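Local coordinates for glucokinase (Enterococcus faecalis, PDB 2QM1), which probably phosphorylates glucose at the expense of ATP and binds zinc and magnesium ions, at residues B[136-141]-B[261-266]; B[278-283]-B[299-304]; B[69-74]-B[106-111]; B[7-12]-B[20-25]; B[212-217]-B[236-241]. All coordinates share one frame; numbering follows the deposited sequence. Where two conformers were deposited one is given.

Contact 1. Residues B[136-141]-B[261-266]; sequences DVIFIT and LNPDSV
Ser265 and Asp136 each present a flat peptide carbonyl to the other segment, and the two are met differently. Ser265 O takes the N-H of Ile138 in its carbonyl plane. Ile138 N and Ser265 O are 2.9 Å apart and the bond is almost straight, at 171°. Asp136 O takes the N-H of Asp264, with Asp264 N 2.6 Å away. This donor is tilted 32° from the carbonyl plane. The Pro263 ring lies close by, with its CB 3.5 Å from Asp136 O. Its CG corner touches the methyl end of Ile138, Pro263 CG to Ile138 CD1 being 3.6 Å. Ile138 keeps CG1 beside its backbone N (chi1 -60°), which carries CD1 to the proline. The same methyl meets Leu261 CD1 at 3.6 Å, and these two side chains cross at about a right angle. Farther along, Ile140 CG2 reaches Val266 CG1 at 4.0 Å. On the other face of the sheet Val137 CG1 lies near Ser265 OG. Strands 137-142 and 265-269 run parallel as neighbours in the mixed sheet of one lobe of this actin-like ATPase fold. Ile150 of strand 146-152 packs on both Ile138 and Leu261, and Leu157 of the second subunit packs on Leu261. A water donates to Asp136 OD1, 3.0 Å away, and to Leu261 O. Asp136 OD1 also accepts from Ala153 N. Two donors thus serve one buried carboxylate oxygen, which is consistent with a charged aspartate, held directly by Ala153 N and linked to Leu261 O through the water.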
# COMPACT_ATOMS: atom_id res chain seq x y z
N ASP B 136 11.36 0.70 -2.95
CA ASP B 136 9.96 0.44 -3.16
C ASP B 136 9.79 -0.74 -4.11
O ASP B 136 9.96 -0.60 -5.32
CB ASP B 136 9.22 1.71 -3.65
CG ASP B 136 9.41 2.89 -2.68
OD1 ASP B 136 8.67 2.99 -1.67
OD2 ASP B 136 10.33 3.69 -2.89
N VAL B 137 9.48 -1.90 -3.53
CA VAL B 137 9.32 -3.17 -4.30
C VAL B 137 8.14 -3.96 -3.74
O VAL B 137 8.03 -4.15 -2.52
CB VAL B 137 10.58 -4.09 -4.25
CG1 VAL B 137 10.38 -5.36 -5.11
CG2 VAL B 137 11.80 -3.37 -4.74
N ILE B 138 7.27 -4.42 -4.63
CA ILE B 138 6.20 -5.35 -4.23
C ILE B 138 6.47 -6.76 -4.78
O ILE B 138 6.75 -6.94 -5.98
CB ILE B 138 4.83 -4.84 -4.65
CG1 ILE B 138 4.59 -3.48 -3.96
CG2 ILE B 138 3.75 -5.80 -4.27
CD1 ILE B 138 3.35 -2.67 -4.50
N PHE B 139 6.48 -7.73 -3.87
CA PHE B 139 6.58 -9.15 -4.23
C PHE B 139 5.20 -9.81 -4.15
O PHE B 139 4.50 -9.69 -3.14
CB PHE B 139 7.59 -9.90 -3.34
CG PHE B 139 7.79 -11.34 -3.72
CD1 PHE B 139 8.29 -11.68 -4.98
CD2 PHE B 139 7.49 -12.35 -2.83
CE1 PHE B 139 8.46 -12.99 -5.36
CE2 PHE B 139 7.68 -13.70 -3.20
CZ PHE B 139 8.16 -14.01 -4.48
N ILE B 140 4.81 -10.48 -5.24
CA ILE B 140 3.64 -11.34 -5.28
C ILE B 140 4.01 -12.80 -5.68
O ILE B 140 4.59 -13.04 -6.74
CB ILE B 140 2.53 -10.77 -6.20
CG1 ILE B 140 1.45 -11.81 -6.46
CG2 ILE B 140 3.09 -10.39 -7.56
CD1 ILE B 140 0.71 -12.23 -5.27
N THR B 141 3.66 -13.75 -4.82
CA THR B 141 3.96 -15.16 -5.08
C THR B 141 2.71 -15.98 -5.38
O THR B 141 1.76 -16.00 -4.60
CB THR B 141 4.83 -15.79 -3.98
OG1 THR B 141 5.10 -17.17 -4.27
CG2 THR B 141 4.16 -15.64 -2.63
N LEU B 261 0.79 2.67 -4.50
CA LEU B 261 2.14 2.54 -3.91
C LEU B 261 3.28 2.95 -4.85
O LEU B 261 4.38 3.26 -4.40
CB LEU B 261 2.37 1.10 -3.45
CG LEU B 261 1.54 0.68 -2.21
CD1 LEU B 261 1.46 -0.84 -1.97
CD2 LEU B 261 2.10 1.41 -1.01
N ASN B 262 3.03 2.91 -6.16
CA ASN B 262 4.02 3.31 -7.14
C ASN B 262 5.41 2.69 -6.94
O ASN B 262 6.40 3.39 -6.95
CB ASN B 262 4.18 4.85 -7.16
CG ASN B 262 5.00 5.32 -8.36
OD1 ASN B 262 5.08 4.64 -9.41
ND2 ASN B 262 5.60 6.47 -8.22
N PRO B 263 5.52 1.37 -6.78
CA PRO B 263 6.84 0.80 -6.43
C PRO B 263 7.75 0.82 -7.64
O PRO B 263 7.31 1.00 -8.74
CB PRO B 263 6.49 -0.66 -6.06
CG PRO B 263 5.34 -0.96 -7.01
CD PRO B 263 4.50 0.33 -6.99
N ASP B 264 9.05 0.65 -7.45
CA ASP B 264 9.92 0.64 -8.65
C ASP B 264 9.54 -0.58 -9.49
O ASP B 264 9.51 -0.54 -10.73
CB ASP B 264 11.38 0.61 -8.27
CG ASP B 264 12.30 0.44 -9.48
OD1 ASP B 264 13.07 -0.54 -9.49
OD2 ASP B 264 12.22 1.26 -10.42
N SER B 265 9.22 -1.66 -8.79
CA SER B 265 8.74 -2.86 -9.47
C SER B 265 7.75 -3.70 -8.62
O SER B 265 7.76 -3.64 -7.39
CB SER B 265 9.93 -3.73 -9.91
OG SER B 265 10.56 -4.34 -8.80
N VAL B 266 6.90 -4.41 -9.34
CA VAL B 266 6.12 -5.56 -8.85
C VAL B 266 6.79 -6.83 -9.38
O VAL B 266 6.91 -7.03 -10.59
CB VAL B 266 4.65 -5.44 -9.31
CG1 VAL B 266 3.77 -6.68 -8.94
CG2 VAL B 266 4.04 -4.12 -8.73
O HOH W 1 5.77 2.39 -2.26

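Contact 2. Residues B[278-283]-B[299-304]; sequences FLRSRV and TKIKLA
Arg280 and Val283 of the helix meet Ile301 and Leu303 of the strand in a beta-alpha-beta unit. Strand 265-269 leads into helix 277-289, which returns the chain to strand 300-303. That strand runs parallel to 265-269 as its neighbour. The helix and strand segments are nearly antiparallel, 161° apart, with axes 8.3 Å apart at their closest. Arg280 comes first along the helix and points toward the strand. Its CB packs on Leu303, with Arg280 CB 4.0 Å from Leu303 CG. Its CG touches the branch methyl of Ile301, Arg280 CG to Ile301 CG2 being 4.0 Å. The chain then bends at chi3 (57°). This bend brings the guanidinium back to the strand backbone. Arg280 NH1 donates to Ile301 O over 2.9 Å, and the oxygen sits at the guanidinium edge, close to its plane. The bond is fairly straight, at 164°. Arg280 CD also lies near Ile301 O. The group has acidic partners within its own helix: NE is salt-bridged to Glu277 and NH1 to Glu284. Its rotation is therefore fixed from several sides, and NH1 serves both a carboxylate and a backbone oxygen. The two carboxylates probably balance the charge of the arginine. One turn on, Val283 also points toward the strand. Ile301 is buried under the helix and packs along the sheet on Val266 and Ile268. Its CG2 has two partners on the helix, Arg280 CG and, at 4.2 Å from Ile301 CG2, Val283 CG1.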
# COMPACT_ATOMS: atom_id res chain seq x y z
N PHE B 278 5.83 -15.16 -21.08
CA PHE B 278 4.49 -15.18 -21.64
C PHE B 278 3.47 -14.72 -20.59
O PHE B 278 2.55 -13.97 -20.90
CB PHE B 278 4.18 -16.59 -22.14
CG PHE B 278 2.88 -16.70 -22.87
CD1 PHE B 278 1.71 -17.01 -22.17
CD2 PHE B 278 2.82 -16.51 -24.24
CE1 PHE B 278 0.50 -17.12 -22.83
CE2 PHE B 278 1.62 -16.61 -24.93
CZ PHE B 278 0.45 -16.91 -24.23
N LEU B 279 3.66 -15.18 -19.35
CA LEU B 279 2.92 -14.66 -18.20
C LEU B 279 3.25 -13.21 -17.84
O LEU B 279 2.35 -12.43 -17.64
CB LEU B 279 3.10 -15.55 -16.97
CG LEU B 279 2.69 -14.90 -15.64
CD1 LEU B 279 1.18 -14.81 -15.53
CD2 LEU B 279 3.25 -15.71 -14.47
N ARG B 280 4.53 -12.83 -17.77
CA ARG B 280 4.91 -11.45 -17.40
C ARG B 280 4.28 -10.45 -18.36
O ARG B 280 3.70 -9.46 -17.95
CB ARG B 280 6.43 -11.26 -17.39
CG ARG B 280 6.91 -10.03 -16.61
CD ARG B 280 8.21 -9.59 -17.15
NE ARG B 280 8.04 -9.33 -18.57
CZ ARG B 280 7.61 -8.18 -19.07
NH1 ARG B 280 7.36 -7.12 -18.26
NH2 ARG B 280 7.46 -8.09 -20.39
N SER B 281 4.29 -10.80 -19.63
CA SER B 281 3.76 -9.95 -20.65
C SER B 281 2.28 -9.65 -20.46
O SER B 281 1.87 -8.48 -20.58
CB SER B 281 4.01 -10.58 -22.03
OG SER B 281 4.39 -9.54 -22.90
N ARG B 282 1.48 -10.68 -20.15
CA ARG B 282 0.05 -10.54 -20.12
C ARG B 282 -0.32 -9.82 -18.85
O ARG B 282 -1.27 -9.04 -18.82
CB ARG B 282 -0.61 -11.91 -20.34
CG ARG B 282 -0.71 -12.22 -21.85
CD ARG B 282 -0.35 -13.62 -22.28
NE ARG B 282 0.69 -13.59 -23.32
CZ ARG B 282 0.47 -13.49 -24.63
NH1 ARG B 282 1.49 -13.46 -25.49
NH2 ARG B 282 -0.77 -13.42 -25.09
N VAL B 283 0.46 -10.03 -17.80
CA VAL B 283 0.23 -9.28 -16.59
C VAL B 283 0.49 -7.79 -16.87
O VAL B 283 -0.38 -6.92 -16.59
CB VAL B 283 0.96 -9.82 -15.36
CG1 VAL B 283 0.64 -8.90 -14.17
CG2 VAL B 283 0.44 -11.22 -15.08
N THR B 299 6.47 2.26 -12.83
CA THR B 299 6.44 0.94 -12.18
C THR B 299 6.59 -0.20 -13.19
O THR B 299 5.91 -0.22 -14.22
CB THR B 299 5.21 0.75 -11.27
OG1 THR B 299 5.21 1.75 -10.19
CG2 THR B 299 5.23 -0.68 -10.65
N LYS B 300 7.55 -1.10 -12.92
CA LYS B 300 7.84 -2.17 -13.89
C LYS B 300 7.33 -3.52 -13.42
O LYS B 300 7.39 -3.82 -12.22
CB LYS B 300 9.35 -2.26 -14.16
CG LYS B 300 9.89 -0.94 -14.78
CD LYS B 300 11.41 -0.97 -14.93
CE LYS B 300 12.10 -0.50 -13.65
NZ LYS B 300 13.25 0.36 -14.07
N ILE B 301 6.81 -4.31 -14.36
CA ILE B 301 6.35 -5.69 -14.04
C ILE B 301 7.50 -6.70 -14.33
O ILE B 301 7.92 -6.87 -15.47
CB ILE B 301 5.04 -6.08 -14.77
CG1 ILE B 301 3.87 -5.12 -14.44
CG2 ILE B 301 4.62 -7.52 -14.44
CD1 ILE B 301 3.70 -4.76 -12.84
N LYS B 302 7.98 -7.35 -13.27
CA LYS B 302 9.16 -8.22 -13.34
C LYS B 302 8.83 -9.66 -12.92
O LYS B 302 7.82 -9.89 -12.24
CB LYS B 302 10.29 -7.64 -12.46
CG LYS B 302 10.70 -6.20 -12.81
CD LYS B 302 12.07 -5.93 -12.18
CE LYS B 302 12.58 -4.53 -12.57
NZ LYS B 302 13.80 -4.14 -11.74
N LEU B 303 9.66 -10.62 -13.37
CA LEU B 303 9.66 -11.99 -12.87
C LEU B 303 10.67 -12.16 -11.73
O LEU B 303 11.71 -11.47 -11.70
CB LEU B 303 10.02 -12.94 -13.97
CG LEU B 303 9.05 -13.16 -15.11
CD1 LEU B 303 9.85 -13.85 -16.22
CD2 LEU B 303 7.86 -14.00 -14.65
N ALA B 304 10.39 -13.05 -10.79
CA ALA B 304 11.34 -13.30 -9.68
C ALA B 304 12.60 -13.92 -10.28
O ALA B 304 12.49 -14.70 -11.24
CB ALA B 304 10.75 -14.28 -8.70

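Contact 3. Residues B[69-74]-B[106-111]; sequences VGIGMG and SALGIP
Gly70 and Pro111 come closest in the backbone, 4.9 Å between their CA atoms, where the end-to-end directions of 69-71 and 108-111 are 112° apart. One hydrogen bond joins the two segments there. Ile71 N donates to Pro111 O over 2.8 Å, and the N-H approaches nearly along the C=O axis. Gly70 CA lies 3.4 Å from the same oxygen. Gly70 is almost fully extended and has no side chain to push the proline carbonyl away. On the other segment the chain leaves its helix at Gly109, whose phi is positive (71°), and then runs toward the strand. Ile71 carries most of the side-chain contact. Its CG1 sits beside the backbone N (chi1 -65°), and this turns CD1 toward the second segment. Ile71 CD1 touches Leu108 CD2 at 3.8 Å, with the two side chains crossing at about a right angle. Ile110 also lies against Ile71, but it was modelled in two conformers, so its exact fit is doubtful. The Pro111 ring puts CG 3.1 Å from Val69 O. Beyond the contact, Ile71 packs on Ile9 and Ile11 of strand 7-13, and Leu108 packs on Ile54 and Arg55 of helix 46-60. Pro111 leads straight into strand 112-116, and Ile71 makes a further backbone bond to Ala113. The contact thus begins the pairing of strand 68-75 with 112-116. Helix 100-108 lies between these two parallel neighbours in the chain, which makes this the closing end of a beta-alpha-beta crossover in one lobe of the actin-like ATPase fold.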
# COMPACT_ATOMS: atom_id res chain seq x y z
N VAL B 69 26.01 -14.56 13.01
CA VAL B 69 25.60 -13.19 13.38
C VAL B 69 24.15 -13.23 13.88
O VAL B 69 23.76 -12.57 14.87
CB VAL B 69 25.77 -12.21 12.18
CG1 VAL B 69 25.03 -10.87 12.42
CG2 VAL B 69 27.26 -12.01 11.85
N GLY B 70 23.37 -14.05 13.19
CA GLY B 70 22.07 -14.48 13.73
C GLY B 70 21.26 -15.38 12.82
O GLY B 70 21.73 -15.86 11.79
N ILE B 71 19.99 -15.57 13.19
CA ILE B 71 19.05 -16.48 12.44
C ILE B 71 17.84 -15.66 12.05
O ILE B 71 17.22 -15.00 12.90
CB ILE B 71 18.57 -17.65 13.36
CG1 ILE B 71 19.72 -18.55 13.76
CG2 ILE B 71 17.54 -18.55 12.69
CD1 ILE B 71 19.48 -19.27 15.11
N GLY B 72 17.47 -15.73 10.79
CA GLY B 72 16.19 -15.20 10.34
C GLY B 72 15.25 -16.32 9.89
O GLY B 72 15.67 -17.30 9.29
N MSE B 73 13.96 -16.17 10.17
CA MSE B 73 12.97 -17.20 9.77
C MSE B 73 11.72 -16.61 9.10
O MSE B 73 11.19 -15.63 9.56
CB MSE B 73 12.57 -18.05 10.99
CG MSE B 73 11.54 -19.16 10.69
SE MSE B 73 11.29 -20.18 12.32
CE MSE B 73 9.37 -20.48 12.17
N GLY B 74 11.26 -17.21 8.00
CA GLY B 74 9.97 -16.95 7.45
C GLY B 74 8.99 -18.06 7.84
O GLY B 74 9.35 -19.22 7.87
N SER B 106 15.99 -18.80 22.93
CA SER B 106 16.33 -19.46 24.20
C SER B 106 17.17 -20.74 24.02
O SER B 106 18.24 -20.91 24.63
CB SER B 106 15.08 -19.78 24.99
OG SER B 106 15.47 -20.22 26.29
N ALA B 107 16.69 -21.62 23.14
CA ALA B 107 17.32 -22.90 22.88
C ALA B 107 18.70 -22.77 22.22
O ALA B 107 19.57 -23.59 22.45
CB ALA B 107 16.43 -23.75 22.00
N LEU B 108 18.86 -21.77 21.38
CA LEU B 108 20.01 -21.73 20.47
C LEU B 108 21.10 -20.76 20.94
O LEU B 108 22.27 -20.98 20.66
CB LEU B 108 19.54 -21.44 19.04
CG LEU B 108 19.57 -22.56 17.99
CD1 LEU B 108 19.73 -24.02 18.56
CD2 LEU B 108 18.47 -22.48 16.87
N GLY B 109 20.74 -19.71 21.67
CA GLY B 109 21.77 -18.77 22.17
C GLY B 109 22.39 -17.92 21.06
O GLY B 109 23.53 -17.40 21.18
N ILE B 110 21.65 -17.77 19.98
CA ILE B 110 22.05 -16.87 18.91
C ILE B 110 20.83 -16.04 18.48
O ILE B 110 19.72 -16.57 18.39
CB ILE B 110 22.75 -17.61 17.73
CG1 ILE B 110 21.96 -17.53 16.44
CG2 ILE B 110 23.15 -19.03 18.09
CD1 ILE B 110 22.59 -16.62 15.51
N PRO B 111 21.03 -14.74 18.22
CA PRO B 111 19.89 -13.81 18.02
C PRO B 111 18.99 -14.24 16.86
O PRO B 111 19.48 -14.75 15.84
CB PRO B 111 20.56 -12.44 17.77
CG PRO B 111 21.92 -12.76 17.36
CD PRO B 111 22.32 -14.05 18.04

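Contact 4. Residues B[7-12]-B[20-25]; sequences KIIGID and FAILTT
Ile9 and Ile22 both hold CG1 beside the backbone N (chi1 -66° and -70°), and the two branches lie side by side, pointing the same way. Ile9 CG1 and Ile22 CG1 are 3.9 Å apart. Ile8 differs. Its CG1 takes the crowded position between backbone N and carbonyl carbon (chi1 57°), which leads it over to Leu23 CB at 4.0 Å. Its CD1 goes on to Thr24 O, 3.6 Å away. Ile11 CG1 comes up obliquely to the Phe20 ring and meets Phe20 CD1 at 3.8 Å. These strands form the beta hairpin 7-13 and 17-24, the first hairpin of the lobe. In actin-like ATPase kinases the turn of this hairpin commonly meets ATP phosphates. Ile9, Ile11, Phe20 and Ile22 share one face of the sheet, where helix 46-60 packs on Ile11 and Phe20. Ile8 and Leu23 line the other face, under helix 310-318. Ile8 and Leu23 form a hydrogen-bonded pair, with Leu23 N to Ile8 O at 2.9 Å and Ile8 N to Leu23 O at 3.0 Å. Gly10 and Ala21 form the next one, with Gly10 N 2.8 Å from Ala21 O and Ala21 N 2.9 Å from Gly10 O.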
# COMPACT_ATOMS: atom_id res chain seq x y z
N LYS B 7 28.63 -15.65 9.45
CA LYS B 7 27.56 -16.40 8.80
C LYS B 7 26.19 -16.00 9.37
O LYS B 7 26.08 -15.53 10.52
CB LYS B 7 27.77 -17.91 8.96
CG LYS B 7 29.13 -18.47 8.39
CD LYS B 7 29.32 -19.93 8.78
CE LYS B 7 30.66 -20.56 8.27
NZ LYS B 7 31.83 -19.84 8.86
N ILE B 8 25.17 -16.12 8.53
CA ILE B 8 23.79 -15.92 8.96
C ILE B 8 23.04 -17.19 8.52
O ILE B 8 23.46 -17.86 7.56
CB ILE B 8 23.17 -14.60 8.37
CG1 ILE B 8 23.25 -14.64 6.85
CG2 ILE B 8 23.93 -13.37 8.87
CD1 ILE B 8 23.00 -13.35 6.22
N ILE B 9 22.02 -17.55 9.28
CA ILE B 9 21.18 -18.70 8.98
C ILE B 9 19.79 -18.19 8.55
O ILE B 9 19.19 -17.33 9.20
CB ILE B 9 21.05 -19.64 10.22
CG1 ILE B 9 22.40 -20.28 10.56
CG2 ILE B 9 19.94 -20.75 9.95
CD1 ILE B 9 22.52 -20.90 11.98
N GLY B 10 19.29 -18.72 7.44
CA GLY B 10 17.88 -18.47 7.07
C GLY B 10 17.03 -19.73 7.16
O GLY B 10 17.50 -20.81 6.83
N ILE B 11 15.79 -19.59 7.62
CA ILE B 11 14.86 -20.71 7.72
C ILE B 11 13.64 -20.34 6.91
O ILE B 11 13.07 -19.25 7.07
CB ILE B 11 14.44 -21.00 9.18
CG1 ILE B 11 15.70 -21.33 10.02
CG2 ILE B 11 13.35 -22.14 9.21
CD1 ILE B 11 15.63 -20.95 11.57
N ASP B 12 13.25 -21.27 6.05
CA ASP B 12 12.05 -21.15 5.26
C ASP B 12 11.05 -22.26 5.68
O ASP B 12 11.08 -23.39 5.19
CB ASP B 12 12.45 -21.16 3.77
CG ASP B 12 11.27 -21.09 2.85
OD1 ASP B 12 10.13 -21.05 3.36
OD2 ASP B 12 11.48 -21.10 1.60
N PHE B 20 16.57 -24.77 5.23
CA PHE B 20 17.57 -23.98 5.95
C PHE B 20 18.68 -23.62 4.99
O PHE B 20 18.93 -24.36 4.00
CB PHE B 20 18.19 -24.81 7.07
CG PHE B 20 17.20 -25.42 8.00
CD1 PHE B 20 16.96 -24.86 9.24
CD2 PHE B 20 16.53 -26.60 7.66
CE1 PHE B 20 16.04 -25.44 10.11
CE2 PHE B 20 15.59 -27.17 8.53
CZ PHE B 20 15.37 -26.60 9.77
N ALA B 21 19.31 -22.48 5.24
CA ALA B 21 20.59 -22.20 4.58
C ALA B 21 21.47 -21.45 5.51
O ALA B 21 20.98 -20.75 6.39
CB ALA B 21 20.42 -21.41 3.31
N ILE B 22 22.77 -21.57 5.24
CA ILE B 22 23.81 -20.80 5.85
C ILE B 22 24.44 -19.97 4.75
O ILE B 22 24.81 -20.47 3.68
CB ILE B 22 24.85 -21.68 6.53
CG1 ILE B 22 24.25 -22.33 7.78
CG2 ILE B 22 26.05 -20.85 6.91
CD1 ILE B 22 25.03 -23.51 8.23
N LEU B 23 24.56 -18.68 5.03
CA LEU B 23 24.94 -17.76 4.00
C LEU B 23 26.02 -16.86 4.52
O LEU B 23 26.14 -16.69 5.74
CB LEU B 23 23.71 -16.91 3.62
CG LEU B 23 22.52 -17.56 2.91
CD1 LEU B 23 21.45 -18.03 3.87
CD2 LEU B 23 21.86 -16.59 1.92
N THR B 24 26.80 -16.26 3.62
CA THR B 24 27.71 -15.18 4.01
C THR B 24 26.87 -13.96 4.33
O THR B 24 25.69 -13.89 3.92
CB THR B 24 28.68 -14.76 2.88
OG1 THR B 24 27.91 -14.18 1.82
CG2 THR B 24 29.49 -15.95 2.34
N THR B 25 27.46 -12.99 5.04
CA THR B 25 26.73 -11.78 5.36
C THR B 25 26.38 -10.98 4.12
O THR B 25 25.53 -10.15 4.20
CB THR B 25 27.44 -10.87 6.39
OG1 THR B 25 28.69 -10.42 5.85
CG2 THR B 25 27.66 -11.60 7.80

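Contact 5. Residues B[212-217]-B[236-241]; sequences ELKQAI and DHFALM
Asp236 is the N-cap of helix 237-261, and its carboxylate also reaches across to the first turn of helix 212-218. The N-to-C directions of the two helix segments are 71° apart, with axes 8.7 Å apart at their closest. Asp236 holds CG anti to its own backbone N (chi1 -174°), and this carries the carboxylate between the two helix starts. OD2 caps its own helix. It accepts from Phe238 N at 2.9 Å, from the anti side and somewhat out of the carboxylate plane, and more weakly from Ala239 N. OD1 faces the other helix and accepts from Leu213 N at 3.2 Å, with an angle of 153°. One carboxylate therefore serves backbone N-H groups at two helix starts. Both helix dipoles would probably favour its negative charge. Phe238 lies against the neighbouring helix. Lys214 CG sits over one face of its ring, and Lys214 CB comes 3.7 Å from Phe238 CD2. Ile217 CG1 stands at the ring edge, near its plane, 4.5 Å from Phe238 CE2. Leu213 CG approaches obliquely, 3.9 Å from Phe238 CD2. Phe207 meets the same ring at a slant. The aliphatic part of the lysine meets the ring, and its NZ is salt-bridged to Asp218. Phe231 of helix 225-233 packs on both Asp236 and Ala239. The contact joins two helices, with helix 225-233 packed beside them, well away from the metal sites. Among the carbons the packing is tight where a leucine methyl presses on the helix backbone, with Leu213 CD2 3.4 Å from Ala239 CA and 3.5 Å from Ala239 CB.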
# COMPACT_ATOMS: atom_id res chain seq x y z
N GLU B 212 -6.72 -29.51 -26.50
CA GLU B 212 -6.20 -30.43 -25.52
C GLU B 212 -6.43 -29.98 -24.08
O GLU B 212 -6.66 -30.82 -23.20
CB GLU B 212 -4.73 -30.76 -25.75
CG GLU B 212 -4.39 -32.19 -25.33
CD GLU B 212 -3.17 -32.76 -26.03
OE1 GLU B 212 -2.05 -32.28 -25.71
OE2 GLU B 212 -3.32 -33.68 -26.87
N LEU B 213 -6.36 -28.66 -23.85
CA LEU B 213 -6.54 -28.12 -22.52
C LEU B 213 -8.00 -28.27 -22.03
O LEU B 213 -8.24 -28.64 -20.88
CB LEU B 213 -6.10 -26.65 -22.39
CG LEU B 213 -6.40 -26.04 -21.00
CD1 LEU B 213 -5.79 -26.87 -19.88
CD2 LEU B 213 -6.03 -24.58 -20.83
N LYS B 214 -8.94 -27.94 -22.90
CA LYS B 214 -10.34 -27.99 -22.54
C LYS B 214 -10.74 -29.43 -22.15
O LYS B 214 -11.39 -29.64 -21.13
CB LYS B 214 -11.22 -27.46 -23.67
CG LYS B 214 -12.72 -27.49 -23.34
CD LYS B 214 -13.56 -27.59 -24.57
CE LYS B 214 -14.88 -28.31 -24.33
NZ LYS B 214 -15.80 -27.68 -23.34
N GLN B 215 -10.32 -30.39 -22.98
CA GLN B 215 -10.55 -31.80 -22.72
C GLN B 215 -10.07 -32.24 -21.33
O GLN B 215 -10.83 -32.88 -20.59
CB GLN B 215 -9.89 -32.65 -23.79
CG GLN B 215 -10.58 -32.61 -25.16
CD GLN B 215 -10.20 -33.80 -26.03
OE1 GLN B 215 -9.92 -33.66 -27.22
NE2 GLN B 215 -10.23 -34.99 -25.44
N ALA B 216 -8.83 -31.89 -20.97
CA ALA B 216 -8.29 -32.31 -19.66
C ALA B 216 -8.98 -31.62 -18.47
O ALA B 216 -9.19 -32.24 -17.41
CB ALA B 216 -6.82 -32.10 -19.60
N ILE B 217 -9.26 -30.33 -18.62
CA ILE B 217 -10.02 -29.57 -17.62
C ILE B 217 -11.39 -30.25 -17.41
O ILE B 217 -11.77 -30.60 -16.28
CB ILE B 217 -10.18 -28.08 -18.04
CG1 ILE B 217 -8.82 -27.34 -17.93
CG2 ILE B 217 -11.29 -27.38 -17.26
CD1 ILE B 217 -8.20 -27.16 -16.50
N ASP B 236 -3.01 -22.76 -28.14
CA ASP B 236 -4.30 -23.34 -27.74
C ASP B 236 -5.30 -22.24 -27.41
O ASP B 236 -5.14 -21.51 -26.40
CB ASP B 236 -4.09 -24.26 -26.52
CG ASP B 236 -5.35 -25.03 -26.09
OD1 ASP B 236 -5.21 -26.16 -25.55
OD2 ASP B 236 -6.47 -24.52 -26.28
N HIS B 237 -6.32 -22.12 -28.26
CA HIS B 237 -7.27 -21.01 -28.18
C HIS B 237 -8.00 -21.00 -26.82
O HIS B 237 -8.37 -19.94 -26.32
CB HIS B 237 -8.27 -21.06 -29.34
CG HIS B 237 -7.70 -20.67 -30.68
ND1 HIS B 237 -6.36 -20.68 -30.97
CD2 HIS B 237 -8.33 -20.32 -31.83
CE1 HIS B 237 -6.17 -20.31 -32.23
NE2 HIS B 237 -7.35 -20.08 -32.77
N PHE B 238 -8.17 -22.16 -26.19
CA PHE B 238 -8.79 -22.21 -24.89
C PHE B 238 -7.83 -21.75 -23.80
O PHE B 238 -8.19 -20.91 -22.99
CB PHE B 238 -9.41 -23.58 -24.54
CG PHE B 238 -10.15 -23.59 -23.22
CD1 PHE B 238 -11.24 -22.73 -23.00
CD2 PHE B 238 -9.76 -24.45 -22.19
CE1 PHE B 238 -11.92 -22.70 -21.79
CE2 PHE B 238 -10.44 -24.45 -20.97
CZ PHE B 238 -11.53 -23.56 -20.76
N ALA B 239 -6.63 -22.32 -23.77
CA ALA B 239 -5.58 -21.84 -22.87
C ALA B 239 -5.39 -20.32 -22.94
O ALA B 239 -5.04 -19.69 -21.94
CB ALA B 239 -4.29 -22.55 -23.13
N LEU B 240 -5.62 -19.75 -24.11
CA LEU B 240 -5.38 -18.32 -24.33
C LEU B 240 -6.51 -17.49 -23.71
O LEU B 240 -6.28 -16.35 -23.28
CB LEU B 240 -5.26 -18.01 -25.84
CG LEU B 240 -3.95 -18.43 -26.51
CD1 LEU B 240 -4.06 -18.49 -28.04
CD2 LEU B 240 -2.82 -17.48 -26.03
N MSE B 241 -7.71 -18.05 -23.71
CA MSE B 241 -8.87 -17.45 -23.06
C MSE B 241 -8.69 -17.46 -21.54
O MSE B 241 -8.98 -16.44 -20.89
CB MSE B 241 -10.15 -18.20 -23.47
CG MSE B 241 -11.47 -17.51 -23.11
SE MSE B 241 -13.06 -18.63 -23.48
CE MSE B 241 -13.20 -18.12 -25.34

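In the fold
The contacts fall into two groups, one for each lobe of the fold. Contacts 3 and 4 share a sheet, with centres 10 Å apart. Val69 N to Lys7 O, 2.7 Å, and Gly72 N to Ile9 O, 2.8 Å, join them. Contacts 1 and 2 share the other sheet, with centres 11 Å apart, and Lys302 N to Val266 O, 2.9 Å, links their strands. Contact 5 touches contact 2 through Leu240 and Phe278. It lies about 48 Å from contact 3, centre to centre. Contact 1 is near the metals: the side chain of Ile140 is about 9 Å from the magnesium ion and about 12 Å from the zinc ion.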